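PDB 1R9C: glutathione transferase from Mesorhizobium loti, which catalyses the hydration of the antibiotic fosfomycin with the help of manganese(II), acting as a homodimer that confers fosfomycin resistance. Local coordinates for residues E30-D35 against S42-F47; M8-R13 against D113-E118; A77-Y82 against R105-Y110. All blocks are in the same frame, centred on the assembly; numbering follows the deposited sequence.

How the interactions relate
All three contacts lie in one vicinal oxygen chelate (VOC) chain. In sequence, 8-13 comes first and 113-118 last, so interaction 2 brackets the other two: interaction 1 closes before interaction 3 begins. Interaction 1 is a hairpin whose strand 29-33 borders the four-stranded sheet, strand 5-12 forming its other edge within the chain; interaction 2 joins that sheet to the three-stranded one; interaction 3 lays helix 79-89 on the latter's strand 106-110. The centres of interactions 1 and 3 are about 27 Å apart, on opposite sides of the chain's centre. Interactions 2 and 3, whose centres are about 18 Å apart, share neighbouring strands and meet where Ser106 OG contacts Glu118 OE2 near manganese. All three touch the second subunit.

Interaction 1 (E30-D35 against S42-F47); sequences EVYASD and SREKFF
Tyr32 lays its ring alongside that of Phe46, both side chains pointing the same way, and Tyr32 CD2 sits over one face of the Phe46 ring, 3.7 Å from Phe46 CD1. The planes are 31° apart. Tyr32 CE2 meets Glu44 CG at the edge of the tyrosine ring, while Tyr32 OH bonds to Glu37. With Glu30, Ala33, Lys45 and Phe47 the other face of the sheet is built: Glu30 CG lies over the Phe47 ring, and the glutamate chain, extended beyond CG, carries OE2 to Lys45 NZ at 2.7 Å, a salt bridge in which NZ approaches OE2 from above the carboxylate plane. Lys45 NZ is also bonded to Thr19 of helix 15-26. The two strands form an antiparallel beta hairpin interrupted by a classic beta bulge, in which Val31 and Tyr32 both face Phe46: Val31 N donates to Phe46 O at 2.9 Å, Tyr32 N only weakly. Beyond the strand, Ser34 OG, turned between its backbone N and carbonyl carbon (chi1 70°), accepts from Glu44 N at 2.9 Å. Ser34 N donates back to Glu44 O (3.0 Å), so two bonds hold the backbone of Glu44, the inferred proton acceptor, to the turn after strand 29-33. Arg43 grips Asp35 side-on, with NE (2.8 Å) and NH2 (2.7 Å) both reaching Asp35 OD2, the guanidinium and carboxylate nearly coplanar (12°); NH2 has a second salt bridge, to Glu16.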
loop_
_atom_site.group_PDB
_atom_site.type_symbol
_atom_site.label_atom_id
_atom_site.label_comp_id
_atom_site.label_asym_id
_atom_site.label_seq_id
_atom_site.Cartn_x
_atom_site.Cartn_y
_atom_site.Cartn_z
ATOM N N GLU A 30 -11.990 8.624 9.921
ATOM C CA GLU A 30 -11.169 9.806 9.674
ATOM C C GLU A 30 -10.613 10.322 10.990
ATOM O O GLU A 30 -11.373 10.645 11.918
ATOM C CB GLU A 30 -11.970 10.894 8.958
ATOM C CG GLU A 30 -11.134 12.045 8.399
ATOM C CD GLU A 30 -12.007 13.146 7.831
ATOM O OE1 GLU A 30 -11.815 14.330 8.202
ATOM O OE2 GLU A 30 -12.901 12.825 7.028
ATOM N N VAL A 31 -9.291 10.400 11.077
ATOM C CA VAL A 31 -8.630 10.916 12.296
ATOM C C VAL A 31 -7.958 12.284 12.121
ATOM O O VAL A 31 -7.508 12.892 13.102
ATOM C CB VAL A 31 -7.631 9.900 12.892
ATOM C CG1 VAL A 31 -8.346 8.543 13.219
ATOM C CG2 VAL A 31 -6.495 9.638 11.954
ATOM N N TYR A 32 -7.855 12.761 10.883
ATOM C CA TYR A 32 -7.179 14.038 10.634
ATOM C C TYR A 32 -7.601 14.595 9.294
ATOM O O TYR A 32 -7.753 13.836 8.330
ATOM C CB TYR A 32 -5.656 13.855 10.618
ATOM C CG TYR A 32 -4.868 15.086 10.153
ATOM C CD1 TYR A 32 -4.594 16.148 11.032
ATOM C CD2 TYR A 32 -4.401 15.183 8.832
ATOM C CE1 TYR A 32 -3.858 17.278 10.604
ATOM C CE2 TYR A 32 -3.660 16.312 8.401
ATOM C CZ TYR A 32 -3.398 17.335 9.282
ATOM O OH TYR A 32 -2.682 18.423 8.830
ATOM N N ALA A 33 -7.765 15.922 9.250
ATOM C CA ALA A 33 -7.954 16.654 7.999
ATOM C C ALA A 33 -7.168 17.961 8.047
ATOM O O ALA A 33 -7.349 18.780 8.956
ATOM C CB ALA A 33 -9.461 16.923 7.718
ATOM N N SER A 34 -6.297 18.158 7.062
ATOM C CA SER A 34 -5.526 19.390 6.965
ATOM C C SER A 34 -6.412 20.627 6.773
ATOM O O SER A 34 -5.993 21.734 7.080
ATOM C CB SER A 34 -4.455 19.288 5.878
ATOM O OG SER A 34 -5.047 19.266 4.602
ATOM N N ASP A 35 -7.643 20.433 6.307
ATOM C CA ASP A 35 -8.632 21.537 6.210
ATOM C C ASP A 35 -9.035 22.202 7.538
ATOM O O ASP A 35 -9.548 23.340 7.546
ATOM C CB ASP A 35 -9.889 21.048 5.480
ATOM C CG ASP A 35 -9.737 21.110 3.977
ATOM O OD1 ASP A 35 -8.902 21.905 3.487
ATOM O OD2 ASP A 35 -10.385 20.376 3.202
ATOM N N SER A 42 -2.319 22.664 0.436
ATOM C CA SER A 42 -2.445 21.261 0.112
ATOM C C SER A 42 -3.488 20.640 1.045
ATOM O O SER A 42 -3.647 21.077 2.197
ATOM C CB SER A 42 -1.087 20.590 0.260
ATOM O OG SER A 42 -0.712 20.535 1.617
ATOM N N ARG A 43 -4.210 19.652 0.527
ATOM C CA ARG A 43 -5.289 19.007 1.266
ATOM C C ARG A 43 -5.041 17.516 1.459
ATOM O O ARG A 43 -4.887 16.778 0.501
ATOM C CB ARG A 43 -6.619 19.236 0.543
ATOM C CG ARG A 43 -6.848 20.719 0.234
ATOM C CD ARG A 43 -8.245 21.079 -0.184
ATOM N NE ARG A 43 -9.276 20.435 0.632
ATOM C CZ ARG A 43 -10.163 19.543 0.166
ATOM N NH1 ARG A 43 -10.148 19.158 -1.113
ATOM N NH2 ARG A 43 -11.069 19.039 0.989
ATOM N N GLU A 44 -5.002 17.086 2.716
ATOM C CA GLU A 44 -4.780 15.683 3.026
ATOM C C GLU A 44 -5.707 15.255 4.163
ATOM O O GLU A 44 -6.175 16.102 4.941
ATOM C CB GLU A 44 -3.299 15.419 3.362
ATOM C CG GLU A 44 -2.840 15.950 4.703
ATOM C CD GLU A 44 -1.324 15.926 4.873
ATOM O OE1 GLU A 44 -0.661 14.984 4.383
ATOM O OE2 GLU A 44 -0.802 16.858 5.515
ATOM N N LYS A 45 -5.994 13.953 4.227
ATOM C CA LYS A 45 -6.697 13.357 5.347
ATOM C C LYS A 45 -6.020 12.067 5.728
ATOM O O LYS A 45 -5.449 11.390 4.864
ATOM C CB LYS A 45 -8.133 13.005 4.942
ATOM C CG LYS A 45 -9.059 14.206 4.715
ATOM C CD LYS A 45 -10.428 13.703 4.413
ATOM C CE LYS A 45 -11.479 14.782 4.466
ATOM N NZ LYS A 45 -12.800 14.088 4.636
ATOM N N PHE A 46 -6.090 11.722 7.018
ATOM C CA PHE A 46 -5.590 10.443 7.524
ATOM C C PHE A 46 -6.795 9.631 8.032
ATOM O O PHE A 46 -7.720 10.188 8.689
ATOM C CB PHE A 46 -4.654 10.636 8.713
ATOM C CG PHE A 46 -3.389 11.402 8.414
ATOM C CD1 PHE A 46 -2.694 12.002 9.451
ATOM C CD2 PHE A 46 -2.877 11.487 7.115
ATOM C CE1 PHE A 46 -1.499 12.695 9.220
ATOM C CE2 PHE A 46 -1.708 12.188 6.860
ATOM C CZ PHE A 46 -1.003 12.785 7.918
ATOM N N PHE A 47 -6.762 8.324 7.752
ATOM C CA PHE A 47 -7.784 7.421 8.226
ATOM C C PHE A 47 -7.162 6.229 8.905
ATOM O O PHE A 47 -6.010 5.852 8.610
ATOM C CB PHE A 47 -8.620 6.884 7.050
ATOM C CG PHE A 47 -9.457 7.921 6.358
ATOM C CD1 PHE A 47 -8.913 8.717 5.334
ATOM C CD2 PHE A 47 -10.791 8.069 6.678
ATOM C CE1 PHE A 47 -9.688 9.651 4.678
ATOM C CE2 PHE A 47 -11.586 9.039 6.017
ATOM C CZ PHE A 47 -11.023 9.822 5.024
HETATM O O HOH W 1 -5.898 21.769 3.867
HETATM O O HOH W 2 -8.241 18.197 4.467
#

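Interaction 2 (M8-R13 against D113-E118). With MN (manganese (II) ion), chain C.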
loop_
_atom_site.group_PDB
_atom_site.type_symbol
_atom_site.label_atom_id
_atom_site.label_comp_id
_atom_site.label_asym_id
_atom_site.label_seq_id
_atom_site.Cartn_x
_atom_site.Cartn_y
_atom_site.Cartn_z
ATOM N N MET A 8 -0.123 3.586 4.146
ATOM C CA MET A 8 -0.219 3.622 2.703
ATOM C C MET A 8 -0.831 4.960 2.286
ATOM O O MET A 8 -1.755 5.467 2.927
ATOM C CB MET A 8 -1.041 2.432 2.184
ATOM C CG MET A 8 -2.471 2.419 2.742
ATOM S SD MET A 8 -3.453 0.953 2.269
ATOM C CE MET A 8 -2.600 -0.325 3.211
ATOM N N THR A 9 -0.287 5.552 1.220
ATOM C CA THR A 9 -0.711 6.874 0.791
ATOM C C THR A 9 -1.206 6.821 -0.635
ATOM O O THR A 9 -0.492 6.349 -1.521
ATOM C CB THR A 9 0.457 7.876 0.918
ATOM O OG1 THR A 9 0.659 8.159 2.303
ATOM C CG2 THR A 9 0.069 9.236 0.339
ATOM N N PHE A 10 -2.419 7.341 -0.843
ATOM C CA PHE A 10 -3.026 7.490 -2.173
ATOM C C PHE A 10 -3.299 8.944 -2.539
ATOM O O PHE A 10 -3.836 9.693 -1.731
ATOM C CB PHE A 10 -4.359 6.714 -2.215
ATOM C CG PHE A 10 -4.213 5.273 -1.758
ATOM C CD1 PHE A 10 -4.654 4.878 -0.499
ATOM C CD2 PHE A 10 -3.548 4.357 -2.567
ATOM C CE1 PHE A 10 -4.485 3.554 -0.051
ATOM C CE2 PHE A 10 -3.368 3.039 -2.132
ATOM C CZ PHE A 10 -3.819 2.644 -0.881
ATOM N N ILE A 11 -2.970 9.308 -3.776
ATOM C CA ILE A 11 -3.279 10.616 -4.335
ATOM C C ILE A 11 -4.590 10.453 -5.126
ATOM O O ILE A 11 -4.762 9.477 -5.850
ATOM C CB ILE A 11 -2.149 11.034 -5.274
ATOM C CG1 ILE A 11 -0.786 10.747 -4.612
ATOM C CG2 ILE A 11 -2.394 12.482 -5.859
ATOM C CD1 ILE A 11 -0.085 11.926 -4.028
ATOM N N VAL A 12 -5.541 11.358 -4.898
ATOM C CA VAL A 12 -6.886 11.223 -5.434
ATOM C C VAL A 12 -7.344 12.604 -5.882
ATOM O O VAL A 12 -6.912 13.615 -5.322
ATOM C CB VAL A 12 -7.879 10.624 -4.372
ATOM C CG1 VAL A 12 -7.472 9.189 -3.957
ATOM C CG2 VAL A 12 -8.042 11.556 -3.141
ATOM N N ARG A 13 -8.185 12.650 -6.910
ATOM C CA ARG A 13 -8.679 13.904 -7.468
ATOM C C ARG A 13 -9.692 14.573 -6.528
ATOM O O ARG A 13 -9.745 15.810 -6.434
ATOM C CB ARG A 13 -9.325 13.667 -8.846
ATOM C CG ARG A 13 -8.360 13.613 -10.073
ATOM C CD ARG A 13 -9.033 13.138 -11.393
ATOM N NE ARG A 13 -9.704 11.830 -11.246
ATOM C CZ ARG A 13 -10.566 11.303 -12.120
ATOM N NH1 ARG A 13 -10.880 11.944 -13.239
ATOM N NH2 ARG A 13 -11.124 10.123 -11.871
ATOM N N ASP A 113 -9.801 6.723 -8.902
ATOM C CA ASP A 113 -8.532 7.275 -9.384
ATOM C C ASP A 113 -7.628 6.148 -9.911
ATOM O O ASP A 113 -6.412 6.221 -9.826
ATOM C CB ASP A 113 -7.857 8.063 -8.246
ATOM C CG ASP A 113 -8.660 9.296 -7.835
ATOM O OD1 ASP A 113 -8.531 10.359 -8.490
ATOM O OD2 ASP A 113 -9.461 9.280 -6.879
ATOM N N ASN A 114 -8.252 5.097 -10.448
ATOM C CA ASN A 114 -7.544 3.941 -10.992
ATOM C C ASN A 114 -6.713 3.094 -10.030
ATOM O O ASN A 114 -5.962 2.255 -10.473
ATOM C CB ASN A 114 -6.732 4.328 -12.249
ATOM C CG ASN A 114 -7.616 4.867 -13.333
ATOM O OD1 ASN A 114 -8.801 4.503 -13.420
ATOM N ND2 ASN A 114 -7.070 5.737 -14.167
ATOM N N HIS A 115 -6.854 3.285 -8.725
ATOM C CA HIS A 115 -6.255 2.357 -7.771
ATOM C C HIS A 115 -7.092 1.086 -7.668
ATOM O O HIS A 115 -8.311 1.172 -7.485
ATOM C CB HIS A 115 -6.178 2.963 -6.366
ATOM C CG HIS A 115 -5.480 4.291 -6.306
ATOM N ND1 HIS A 115 -6.136 5.453 -5.960
ATOM C CD2 HIS A 115 -4.176 4.627 -6.458
ATOM C CE1 HIS A 115 -5.275 6.461 -5.952
ATOM N NE2 HIS A 115 -4.079 5.990 -6.266
ATOM N N MET A 116 -6.434 -0.074 -7.728
ATOM C CA MET A 116 -7.125 -1.356 -7.505
ATOM C C MET A 116 -6.985 -1.795 -6.038
ATOM O O MET A 116 -5.882 -1.753 -5.437
ATOM C CB MET A 116 -6.601 -2.452 -8.440
ATOM C CG MET A 116 -7.422 -3.772 -8.457
ATOM S SD MET A 116 -6.537 -5.145 -9.277
ATOM C CE MET A 116 -6.929 -4.717 -10.852
ATOM N N PHE A 117 -8.096 -2.248 -5.480
ATOM C CA PHE A 117 -8.115 -2.824 -4.125
ATOM C C PHE A 117 -8.693 -4.201 -4.223
ATOM O O PHE A 117 -9.365 -4.508 -5.221
ATOM C CB PHE A 117 -9.002 -1.981 -3.210
ATOM C CG PHE A 117 -8.413 -0.640 -2.886
ATOM C CD1 PHE A 117 -8.768 0.486 -3.630
ATOM C CD2 PHE A 117 -7.469 -0.518 -1.872
ATOM C CE1 PHE A 117 -8.183 1.741 -3.359
ATOM C CE2 PHE A 117 -6.890 0.731 -1.569
ATOM C CZ PHE A 117 -7.256 1.852 -2.315
ATOM N N GLU A 118 -8.438 -5.033 -3.215
ATOM C CA GLU A 118 -8.919 -6.410 -3.215
ATOM C C GLU A 118 -9.432 -6.664 -1.788
ATOM O O GLU A 118 -8.841 -6.178 -0.832
ATOM C CB GLU A 118 -7.772 -7.380 -3.527
ATOM C CG GLU A 118 -8.180 -8.862 -3.403
ATOM C CD GLU A 118 -7.074 -9.858 -3.727
ATOM O OE1 GLU A 118 -5.904 -9.477 -4.105
ATOM O OE2 GLU A 118 -7.426 -11.085 -3.649
HETATM MN MN MN C . -4.207 -10.192 -4.684
HETATM O O HOH W 3 -2.340 -11.030 -5.536
#
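Asp113 OD1 is gripped twice by Arg13: the backbone N donates at 2.8 Å, approaching from above the carboxylate plane, and NE adds a weak, nearly straight bond to the same oxygen at 3.3 Å. The carboxylate stands almost upright to the guanidinium, with planes 82° apart, and OD1 lies at the edge of the latter. A bend at chi3 (-55°) brings NE round to this oxygen, while Arg13 NH2 bonds to Asp112 O. The other oxygen, Asp113 OD2, rests against Val12 CB at 3.3 Å. Deeper in, Phe10, His115 and Phe117 form an aromatic cluster between strand 5-12 and the start of strand 116-120, with His115 just before it. Phe10 turns its edge to the face of His115, with CD2 over the centre of the imidazole, and receives on its own face the edge of Phe117, whose CE2 lies 3.7 Å from Phe10 CZ. Asp113 O covers the opposite imidazole face. Ile11 O lies in the ring plane of His115, 3.1 Å from CE1. Both imidazole nitrogens are engaged elsewhere, ND1 by Asp111 and NE2 by Asn68 of the second subunit, which fixes the rotation of the ring. One residue after Phe117, Glu118 extends to place OE1 on manganese at 1.9 Å, together with His69 of the same chain, His7 of the second subunit and a water. With oxygens at both nitrogens, one a carboxylate's and one, as probable acceptor, the Asn68 side chain's, and Ile11 O near CE1, His115 would favour the doubly protonated, positively charged form.

Interaction 3 (A77-Y82 against R105-Y110)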
loop_
_atom_site.group_PDB
_atom_site.type_symbol
_atom_site.label_atom_id
_atom_site.label_comp_id
_atom_site.label_asym_id
_atom_site.label_seq_id
_atom_site.Cartn_x
_atom_site.Cartn_y
_atom_site.Cartn_z
ATOM N N ALA A 77 -17.801 -15.388 5.123
ATOM C CA ALA A 77 -19.232 -15.164 5.354
ATOM C C ALA A 77 -19.698 -13.771 4.925
ATOM O O ALA A 77 -20.883 -13.573 4.644
ATOM C CB ALA A 77 -19.603 -15.417 6.833
ATOM N N ASP A 78 -18.777 -12.816 4.873
ATOM C CA ASP A 78 -19.118 -11.434 4.538
ATOM C C ASP A 78 -18.896 -11.131 3.059
ATOM O O ASP A 78 -19.071 -9.998 2.630
ATOM C CB ASP A 78 -18.292 -10.451 5.369
ATOM C CG ASP A 78 -18.556 -10.569 6.851
ATOM O OD1 ASP A 78 -19.600 -11.119 7.225
ATOM O OD2 ASP A 78 -17.767 -10.119 7.705
ATOM N N PHE A 79 -18.514 -12.136 2.278
ATOM C CA PHE A 79 -18.200 -11.897 0.866
ATOM C C PHE A 79 -19.351 -11.173 0.128
ATOM O O PHE A 79 -19.130 -10.155 -0.511
ATOM C CB PHE A 79 -17.834 -13.215 0.173
ATOM C CG PHE A 79 -17.424 -13.056 -1.259
ATOM C CD1 PHE A 79 -16.079 -12.916 -1.596
ATOM C CD2 PHE A 79 -18.366 -13.076 -2.263
ATOM C CE1 PHE A 79 -15.676 -12.777 -2.929
ATOM C CE2 PHE A 79 -17.974 -12.939 -3.609
ATOM C CZ PHE A 79 -16.629 -12.788 -3.933
ATOM N N ASP A 80 -20.570 -11.691 0.224
ATOM C CA ASP A 80 -21.686 -11.076 -0.490
ATOM C C ASP A 80 -22.044 -9.670 0.024
ATOM O O ASP A 80 -22.303 -8.781 -0.767
ATOM C CB ASP A 80 -22.901 -12.003 -0.523
ATOM C CG ASP A 80 -22.667 -13.246 -1.384
ATOM O OD1 ASP A 80 -21.876 -13.220 -2.353
ATOM O OD2 ASP A 80 -23.239 -14.312 -1.154
ATOM N N ARG A 81 -22.034 -9.484 1.344
ATOM C CA ARG A 81 -22.123 -8.159 1.979
ATOM C C ARG A 81 -21.134 -7.133 1.421
ATOM O O ARG A 81 -21.484 -5.965 1.146
ATOM C CB ARG A 81 -21.790 -8.316 3.462
ATOM C CG ARG A 81 -22.676 -7.569 4.413
ATOM C CD ARG A 81 -22.834 -8.303 5.748
ATOM N NE ARG A 81 -23.919 -9.261 5.725
ATOM C CZ ARG A 81 -23.789 -10.568 5.960
ATOM N NH1 ARG A 81 -22.599 -11.099 6.241
ATOM N NH2 ARG A 81 -24.862 -11.343 5.919
ATOM N N TYR A 82 -19.867 -7.536 1.317
ATOM C CA TYR A 82 -18.862 -6.610 0.821
ATOM C C TYR A 82 -19.041 -6.296 -0.656
ATOM O O TYR A 82 -18.776 -5.187 -1.088
ATOM C CB TYR A 82 -17.444 -7.123 1.096
ATOM C CG TYR A 82 -16.999 -6.694 2.457
ATOM C CD1 TYR A 82 -17.092 -7.567 3.540
ATOM C CD2 TYR A 82 -16.564 -5.387 2.679
ATOM C CE1 TYR A 82 -16.729 -7.166 4.810
ATOM C CE2 TYR A 82 -16.196 -4.963 3.941
ATOM C CZ TYR A 82 -16.254 -5.866 4.999
ATOM O OH TYR A 82 -15.903 -5.492 6.266
ATOM N N ARG A 105 -11.553 -16.579 -1.779
ATOM C CA ARG A 105 -12.095 -15.853 -2.919
ATOM C C ARG A 105 -11.896 -14.356 -2.724
ATOM O O ARG A 105 -11.580 -13.912 -1.642
ATOM C CB ARG A 105 -13.567 -16.167 -3.172
ATOM C CG ARG A 105 -14.433 -16.229 -1.951
ATOM C CD ARG A 105 -15.803 -16.851 -2.241
ATOM N NE ARG A 105 -16.730 -16.696 -1.127
ATOM C CZ ARG A 105 -18.063 -16.588 -1.249
ATOM N NH1 ARG A 105 -18.631 -16.583 -2.451
ATOM N NH2 ARG A 105 -18.823 -16.458 -0.160
ATOM N N SER A 106 -12.042 -13.592 -3.803
ATOM C CA SER A 106 -11.731 -12.178 -3.756
ATOM C C SER A 106 -12.753 -11.366 -4.497
ATOM O O SER A 106 -13.403 -11.856 -5.448
ATOM C CB SER A 106 -10.365 -11.914 -4.373
ATOM O OG SER A 106 -9.404 -12.674 -3.684
ATOM N N ILE A 107 -12.878 -10.128 -4.033
ATOM C CA ILE A 107 -13.547 -9.061 -4.768
ATOM C C ILE A 107 -12.431 -8.065 -5.150
ATOM O O ILE A 107 -11.672 -7.627 -4.269
ATOM C CB ILE A 107 -14.587 -8.355 -3.849
ATOM C CG1 ILE A 107 -15.643 -9.326 -3.350
ATOM C CG2 ILE A 107 -15.230 -7.129 -4.551
ATOM C CD1 ILE A 107 -16.182 -8.962 -1.964
ATOM N N TYR A 108 -12.326 -7.714 -6.434
ATOM C CA TYR A 108 -11.371 -6.665 -6.834
ATOM C C TYR A 108 -12.191 -5.519 -7.375
ATOM O O TYR A 108 -13.092 -5.740 -8.161
ATOM C CB TYR A 108 -10.442 -7.115 -7.960
ATOM C CG TYR A 108 -9.555 -8.282 -7.644
ATOM C CD1 TYR A 108 -10.032 -9.574 -7.781
ATOM C CD2 TYR A 108 -8.223 -8.105 -7.245
ATOM C CE1 TYR A 108 -9.240 -10.665 -7.499
ATOM C CE2 TYR A 108 -7.405 -9.229 -6.982
ATOM C CZ TYR A 108 -7.941 -10.491 -7.094
ATOM O OH TYR A 108 -7.199 -11.624 -6.861
ATOM N N PHE A 109 -11.871 -4.311 -6.937
ATOM C CA PHE A 109 -12.611 -3.120 -7.327
ATOM C C PHE A 109 -11.613 -1.950 -7.453
ATOM O O PHE A 109 -10.456 -2.078 -7.076
ATOM C CB PHE A 109 -13.750 -2.837 -6.324
ATOM C CG PHE A 109 -13.286 -2.332 -4.976
ATOM C CD1 PHE A 109 -13.170 -0.969 -4.722
ATOM C CD2 PHE A 109 -12.982 -3.230 -3.946
ATOM C CE1 PHE A 109 -12.722 -0.518 -3.480
ATOM C CE2 PHE A 109 -12.549 -2.784 -2.706
ATOM C CZ PHE A 109 -12.436 -1.424 -2.463
ATOM N N TYR A 110 -12.047 -0.855 -8.057
ATOM C CA TYR A 110 -11.188 0.306 -8.266
ATOM C C TYR A 110 -11.846 1.443 -7.512
ATOM O O TYR A 110 -13.075 1.510 -7.467
ATOM C CB TYR A 110 -11.135 0.679 -9.756
ATOM C CG TYR A 110 -10.630 -0.439 -10.633
ATOM C CD1 TYR A 110 -11.508 -1.388 -11.127
ATOM C CD2 TYR A 110 -9.263 -0.579 -10.897
ATOM C CE1 TYR A 110 -11.074 -2.420 -11.906
ATOM C CE2 TYR A 110 -8.793 -1.633 -11.658
ATOM C CZ TYR A 110 -9.720 -2.537 -12.187
ATOM O OH TYR A 110 -9.305 -3.578 -12.949
#
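Phe79 is sandwiched between Arg105 and Ile107, which cover opposite faces of its ring. Phe79 swings its ring away from its backbone N (chi1 -177°) and out from the first turn of its helix toward the strand. Arg105 has its CG set between its own backbone N and carbonyl carbon (chi1 43°), and from there the chain runs extended to NE, so that methylenes and guanidinium pass together across one face of the ring. The guanidinium lies flat on it, planes 13° apart and centres 4.0 Å apart, an off-centre cation-pi stack displaced toward the root of the ring: NH2 comes within 3.4 Å of Phe79 CB, and NH1 within 3.5 Å of Phe79 CD2. Arg105 CD adds a CH-pi contact over the face. A salt bridge from NE to Asp76 anchors the arginine and probably steadies its flat placement. On the other face, Ile107 CG1 touches Phe79 CE1 at 3.5 Å; CD1 extends over the ring at 4.1 Å from its centroid and also meets Tyr82 CB at 3.8 Å. Ser106 O approaches the ring edge near its plane. Tyr82 points its CB at the strand but turns its ring elsewhere, the hydroxyl bonding to Met1 N of the second subunit. The contact thus seats the first turn of helix 79-89 against the start of strand 106-110, the outermost strand of its sheet within the chain; strand 116-120 pairs beside it, and Leu119 of that strand also touches Tyr82.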